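Local coordinates for Carboxylesterase/phospholipase family protein (Francisella tularensis subsp. tularensis, PDB 4F21) that is a serine hydrolase of the alpha/beta-hydrolase superfamily that probably cleaves carboxylic esters, as a carboxylesterase or phospholipase would, at residues K219-M224 with M230-D235; S164-A169 with Q195-V200. One frame throughout, in Å; residues are numbered along the deposited sequence.

Contact 1. Residues K219-M224 with M230-D235; sequences KHYVGM and MEEIKD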
loop_
_atom_site.group_PDB
_atom_site.type_symbol
_atom_site.label_atom_id
_atom_site.label_comp_id
_atom_site.label_asym_id
_atom_site.label_seq_id
_atom_site.Cartn_x
_atom_site.Cartn_y
_atom_site.Cartn_z
ATOM N N LYS A 219 0.175 -5.854 12.363
ATOM C CA LYS A 219 -0.549 -5.181 13.431
ATOM C C LYS A 219 -2.054 -5.181 13.176
ATOM O O LYS A 219 -2.562 -4.342 12.433
ATOM C CB LYS A 219 -0.040 -3.745 13.590
ATOM C CG LYS A 219 1.472 -3.641 13.645
ATOM C CD LYS A 219 1.925 -2.345 14.284
ATOM C CE LYS A 219 3.416 -2.381 14.572
ATOM N NZ LYS A 219 3.858 -1.212 15.377
ATOM N N HIS A 220 -2.768 -6.121 13.789
ATOM C CA HIS A 220 -4.220 -6.154 13.654
ATOM C C HIS A 220 -4.906 -5.429 14.807
ATOM O O HIS A 220 -4.383 -5.379 15.919
ATOM C CB HIS A 220 -4.749 -7.588 13.508
ATOM C CG HIS A 220 -4.693 -8.393 14.769
ATOM N ND1 HIS A 220 -3.797 -9.426 14.952
ATOM C CD2 HIS A 220 -5.433 -8.333 15.901
ATOM C CE1 HIS A 220 -3.983 -9.959 16.145
ATOM N NE2 HIS A 220 -4.967 -9.311 16.744
ATOM N N TYR A 221 -6.079 -4.869 14.533
ATOM C CA TYR A 221 -6.808 -4.091 15.531
ATOM C C TYR A 221 -8.176 -4.699 15.832
ATOM O O TYR A 221 -9.013 -4.838 14.944
ATOM C CB TYR A 221 -6.941 -2.633 15.074
ATOM C CG TYR A 221 -5.605 -1.965 14.832
ATOM C CD1 TYR A 221 -4.948 -2.099 13.614
ATOM C CD2 TYR A 221 -4.992 -1.216 15.826
ATOM C CE1 TYR A 221 -3.720 -1.503 13.391
ATOM C CE2 TYR A 221 -3.764 -0.614 15.612
ATOM C CZ TYR A 221 -3.133 -0.761 14.393
ATOM O OH TYR A 221 -1.913 -0.164 14.174
ATOM N N VAL A 222 -8.391 -5.075 17.089
ATOM C CA VAL A 222 -9.643 -5.697 17.494
ATOM C C VAL A 222 -10.788 -4.704 17.339
ATOM O O VAL A 222 -10.606 -3.501 17.529
ATOM C CB VAL A 222 -9.582 -6.202 18.953
ATOM C CG1 VAL A 222 -10.771 -7.114 19.262
ATOM C CG2 VAL A 222 -8.271 -6.931 19.204
ATOM N N GLY A 223 -11.959 -5.209 16.969
ATOM C CA GLY A 223 -13.143 -4.380 16.859
ATOM C C GLY A 223 -13.212 -3.611 15.559
ATOM O O GLY A 223 -14.285 -3.457 14.977
ATOM N N MET A 224 -12.063 -3.129 15.099
ATOM C CA MET A 224 -12.010 -2.336 13.879
ATOM C C MET A 224 -12.448 -3.152 12.668
ATOM O O MET A 224 -12.110 -4.332 12.538
ATOM C CB MET A 224 -10.605 -1.779 13.651
ATOM C CG MET A 224 -10.567 -0.642 12.651
ATOM S SD MET A 224 -8.907 -0.046 12.321
ATOM C CE MET A 224 -8.266 -1.386 11.327
ATOM N N MET A 230 -7.519 5.436 15.306
ATOM C CA MET A 230 -6.603 6.401 15.865
ATOM C C MET A 230 -5.304 5.794 16.373
ATOM O O MET A 230 -4.270 6.398 16.243
ATOM C CB MET A 230 -7.306 7.261 16.915
ATOM C CG MET A 230 -8.071 8.441 16.360
ATOM S SD MET A 230 -7.141 9.935 15.829
ATOM C CE MET A 230 -6.006 9.258 14.665
ATOM N N GLU A 231 -5.371 4.595 16.928
ATOM C CA GLU A 231 -4.203 3.849 17.389
ATOM C C GLU A 231 -3.375 3.482 16.165
ATOM O O GLU A 231 -2.144 3.594 16.159
ATOM C CB GLU A 231 -4.640 2.570 18.115
ATOM C CG GLU A 231 -5.662 2.808 19.236
ATOM C CD GLU A 231 -5.069 3.534 20.434
ATOM O OE1 GLU A 231 -3.826 3.579 20.549
ATOM O OE2 GLU A 231 -5.849 4.063 21.256
ATOM N N GLU A 232 -4.075 3.080 15.109
ATOM C CA GLU A 232 -3.447 2.744 13.839
ATOM C C GLU A 232 -2.749 3.960 13.251
ATOM O O GLU A 232 -1.657 3.845 12.727
ATOM C CB GLU A 232 -4.486 2.213 12.854
ATOM C CG GLU A 232 -3.914 1.784 11.520
ATOM C CD GLU A 232 -4.943 1.099 10.653
ATOM O OE1 GLU A 232 -6.136 1.105 11.029
ATOM O OE2 GLU A 232 -4.561 0.554 9.597
ATOM N N ILE A 233 -3.383 5.124 13.350
ATOM C CA ILE A 233 -2.789 6.364 12.855
ATOM C C ILE A 233 -1.490 6.660 13.597
ATOM O O ILE A 233 -0.478 7.031 12.993
ATOM C CB ILE A 233 -3.765 7.546 12.988
ATOM C CG1 ILE A 233 -4.760 7.541 11.829
ATOM C CG2 ILE A 233 -3.022 8.859 12.985
ATOM C CD1 ILE A 233 -4.121 7.822 10.490
ATOM N N LYS A 234 -1.525 6.470 14.912
ATOM C CA LYS A 234 -0.320 6.584 15.727
ATOM C C LYS A 234 0.770 5.637 15.229
ATOM O O LYS A 234 1.928 6.037 15.089
ATOM C CB LYS A 234 -0.628 6.292 17.201
ATOM C CG LYS A 234 0.601 6.295 18.096
ATOM C CD LYS A 234 0.364 5.530 19.390
ATOM C CE LYS A 234 1.637 5.484 20.227
ATOM N NZ LYS A 234 1.504 4.588 21.412
ATOM N N ASP A 235 0.401 4.385 14.956
ATOM C CA ASP A 235 1.380 3.401 14.494
ATOM C C ASP A 235 1.961 3.720 13.108
ATOM O O ASP A 235 3.128 3.443 12.834
ATOM C CB ASP A 235 0.790 1.988 14.507
ATOM C CG ASP A 235 0.990 1.286 15.835
ATOM O OD1 ASP A 235 1.788 1.785 16.657
ATOM O OD2 ASP A 235 0.357 0.227 16.047
HETATM O O HOH W 1 4.795 1.404 14.226
#
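Tyr221, the last residue of strand 216-221, reaches to the start of helix 230-243, and its ring carries the tight part of this contact. Glu232 lies over one ring face: its CB sits 3.6 Å from Tyr221 CZ, displaced from the middle toward the rim, and makes a CH-pi contact. With CG anti to the backbone N (chi1 -178°) and the chain extended beyond it, Glu232 runs past Tyr221 CE1; its carboxylate plane lies 20° from that of the ring. There OE1 meets Met224, 3.3 Å from its SD, and also takes a weak hydrogen bond from the backbone N of Cys229, just ahead of the helix. Cys189 of strand 186-191 touches both Tyr221 and Glu232, and Glu232 is buried there.

The setting is the C-terminal end of an alpha/beta-hydrolase fold. The edge strand leads through a short loop into the final helix, which packs back nearly antiparallel to it: the two short segments run at 163°, with axes 9.8 Å apart. That loop includes His226, which has the geometry expected of the histidine in a Ser-His-Asp triad; Met224 lies near this putative triad without touching it.

Toward Lys219 and Asp235 the packing opens out. The phenol OH of Tyr221 donates to Asp235 OD2 at 3.0 Å, on the lone pair directed away from OD1, with the acceptor near the ring plane. The extended Lys219 chain passes Asp235 at a slant, and its NZ stays 3.8 Å from Asp235 OD2, a long salt bridge. A water supplements it, accepting from Lys219 NZ at 3.0 Å and donating to the backbone O of Asp235. Glu231 marks another loose margin: its CB lies 4.1 Å from Tyr221 CE2, while a bend in its chain carries the carboxylate away.

Contact 2. Residues S164-A169 with Q195-V200; sequences STYLPA and QVLPEV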
loop_
_atom_site.group_PDB
_atom_site.type_symbol
_atom_site.label_atom_id
_atom_site.label_comp_id
_atom_site.label_asym_id
_atom_site.label_seq_id
_atom_site.Cartn_x
_atom_site.Cartn_y
_atom_site.Cartn_z
ATOM N N SER A 164 -5.495 -2.953 5.385
ATOM C CA SER A 164 -6.766 -3.596 5.063
ATOM C C SER A 164 -6.787 -4.156 3.646
ATOM O O SER A 164 -7.789 -4.036 2.945
ATOM C CB SER A 164 -7.919 -2.612 5.249
ATOM O OG SER A 164 -7.768 -1.905 6.465
ATOM N N THR A 165 -5.685 -4.778 3.237
ATOM C CA THR A 165 -5.540 -5.228 1.857
ATOM C C THR A 165 -5.084 -6.682 1.719
ATOM O O THR A 165 -4.130 -7.117 2.365
ATOM C CB THR A 165 -4.555 -4.335 1.086
ATOM O OG1 THR A 165 -5.015 -2.979 1.111
ATOM C CG2 THR A 165 -4.456 -4.794 -0.345
ATOM N N TYR A 166 -5.777 -7.421 0.859
ATOM C CA TYR A 166 -5.429 -8.804 0.562
ATOM C C TYR A 166 -4.393 -8.877 -0.560
ATOM O O TYR A 166 -3.990 -7.854 -1.107
ATOM C CB TYR A 166 -6.684 -9.612 0.204
ATOM C CG TYR A 166 -7.331 -9.257 -1.124
ATOM C CD1 TYR A 166 -7.515 -7.935 -1.511
ATOM C CD2 TYR A 166 -7.762 -10.253 -1.988
ATOM C CE1 TYR A 166 -8.104 -7.621 -2.721
ATOM C CE2 TYR A 166 -8.352 -9.948 -3.196
ATOM C CZ TYR A 166 -8.522 -8.633 -3.560
ATOM O OH TYR A 166 -9.108 -8.333 -4.770
ATOM N N LEU A 167 -3.967 -10.089 -0.901
ATOM C CA LEU A 167 -2.932 -10.276 -1.911
ATOM C C LEU A 167 -3.443 -11.124 -3.074
ATOM O O LEU A 167 -3.260 -12.341 -3.081
ATOM C CB LEU A 167 -1.700 -10.925 -1.280
ATOM C CG LEU A 167 -0.329 -10.549 -1.839
ATOM C CD1 LEU A 167 -0.198 -9.041 -1.965
ATOM C CD2 LEU A 167 0.771 -11.099 -0.948
ATOM N N PRO A 168 -4.086 -10.481 -4.065
ATOM C CA PRO A 168 -4.695 -11.175 -5.205
ATOM C C PRO A 168 -3.677 -11.518 -6.282
ATOM O O PRO A 168 -2.596 -10.930 -6.308
ATOM C CB PRO A 168 -5.671 -10.132 -5.749
ATOM C CG PRO A 168 -4.993 -8.848 -5.477
ATOM C CD PRO A 168 -4.281 -9.024 -4.152
ATOM N N ALA A 169 -4.033 -12.456 -7.157
ATOM C CA ALA A 169 -3.183 -12.860 -8.276
ATOM C C ALA A 169 -1.757 -13.180 -7.838
ATOM O O ALA A 169 -0.799 -12.883 -8.551
ATOM C CB ALA A 169 -3.182 -11.791 -9.362
ATOM N N GLN A 195 -15.582 -7.180 7.450
ATOM C CA GLN A 195 -16.458 -8.097 6.727
ATOM C C GLN A 195 -16.425 -7.789 5.240
ATOM O O GLN A 195 -17.100 -8.437 4.442
ATOM C CB GLN A 195 -17.893 -8.000 7.247
ATOM C CG GLN A 195 -18.122 -8.655 8.605
ATOM C CD GLN A 195 -19.534 -8.431 9.131
ATOM O OE1 GLN A 195 -20.196 -7.459 8.763
ATOM N NE2 GLN A 195 -20.001 -9.333 9.994
ATOM N N VAL A 196 -15.649 -6.772 4.881
ATOM C CA VAL A 196 -15.418 -6.424 3.487
ATOM C C VAL A 196 -14.137 -7.106 3.010
ATOM O O VAL A 196 -14.073 -7.654 1.906
ATOM C CB VAL A 196 -15.308 -4.885 3.307
ATOM C CG1 VAL A 196 -14.503 -4.532 2.064
ATOM C CG2 VAL A 196 -16.692 -4.242 3.264
ATOM N N LEU A 197 -13.123 -7.084 3.868
ATOM C CA LEU A 197 -11.834 -7.688 3.570
ATOM C C LEU A 197 -11.322 -8.369 4.840
ATOM O O LEU A 197 -10.554 -7.777 5.596
ATOM C CB LEU A 197 -10.861 -6.605 3.096
ATOM C CG LEU A 197 -9.702 -6.959 2.161
ATOM C CD1 LEU A 197 -9.912 -8.307 1.502
ATOM C CD2 LEU A 197 -9.557 -5.876 1.105
ATOM N N PRO A 198 -11.762 -9.619 5.079
ATOM C CA PRO A 198 -11.517 -10.380 6.314
ATOM C C PRO A 198 -10.046 -10.441 6.728
ATOM O O PRO A 198 -9.162 -10.277 5.890
ATOM C CB PRO A 198 -12.040 -11.777 5.966
ATOM C CG PRO A 198 -13.097 -11.530 4.948
ATOM C CD PRO A 198 -12.575 -10.387 4.119
ATOM N N GLU A 199 -9.802 -10.691 8.013
ATOM C CA GLU A 199 -8.463 -10.595 8.592
ATOM C C GLU A 199 -7.483 -11.658 8.091
ATOM O O GLU A 199 -6.285 -11.391 7.953
ATOM C CB GLU A 199 -8.539 -10.637 10.123
ATOM C CG GLU A 199 -7.232 -10.265 10.807
ATOM C CD GLU A 199 -7.209 -10.610 12.281
ATOM O OE1 GLU A 199 -6.126 -10.502 12.894
ATOM O OE2 GLU A 199 -8.267 -10.988 12.825
ATOM N N VAL A 200 -7.992 -12.858 7.825
ATOM C CA VAL A 200 -7.159 -13.967 7.355
ATOM C C VAL A 200 -6.514 -13.691 5.995
ATOM O O VAL A 200 -5.556 -14.360 5.607
ATOM C CB VAL A 200 -7.948 -15.291 7.287
ATOM C CG1 VAL A 200 -8.258 -15.795 8.688
ATOM C CG2 VAL A 200 -9.224 -15.113 6.476
#
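This is a small, buried, mainly apolar contact between two loops at the C-terminal ends of sheet strands, with Leu197 set against the backbone and side chain of residues 164-166 and a carbonyl oxygen on one side. One loop follows strand 159-163; the other leads into helix 199-210. Both methyls of Leu197 take part. CD2 faces the carbonyl of Ser164, modelled 3.1 Å from its O; so close an approach is doubtful in detail, since the second torsion of Leu197 (chi2 17°) is far from staggered. The same methyl lies 4.1 Å from Thr165 CA. CD1 comes to Tyr166 near the root of its ring, 3.7 Å from CB and 3.8 Å from CG, approaching obliquely. Tyr166 CD1 is 3.9 Å from either methyl, which places the ring's near end beside the fork of the leucine. The two side chains meet at about a right angle.

Pro168 CD lies 4.1 Å above the centre of one face of the Tyr166 ring, whose hydroxyl is hydrogen-bonded to Asn82 OD1. The loops probably border the active site: the backbone N atoms of Val196 and Leu197 both donate to Asp194 OD1, Leu197 touches His226, and Thr165 OG1 is hydrogen-bonded to the backbone O of Ser140, these three outside residues matching a possible catalytic triad.

Around them, Met85 of helix 82-88 touches both Tyr166 and Leu197, Ile144 of helix 144-150 packs against Thr165 and Tyr166, and Leu201 of helix 199-210 reaches Tyr166, while Ser164 remains tied by a backbone hydrogen bond to Cys189 of strand 186-191.

How the contacts relate
The two contacts have centres about 16 Å apart and follow one another along the chain: contact 2 closes with the start of helix 199-210, which leads into strand 216-221, where contact 1 opens. They share one sheet, in which strands 159-163, 186-191 and 216-221 are consecutive neighbours, the last an outermost strand. Contact 2 joins loops near the likely active site; contact 1 fastens the final helix to the edge strand. They also touch directly, His220 CG lying 3.2 Å from Glu199 OE1. The probable triad residues Asp194 and His226 occupy the loops just before segment 195-200 and between the segments of contact 1, so both contacts flank the presumed catalytic end of the sheet.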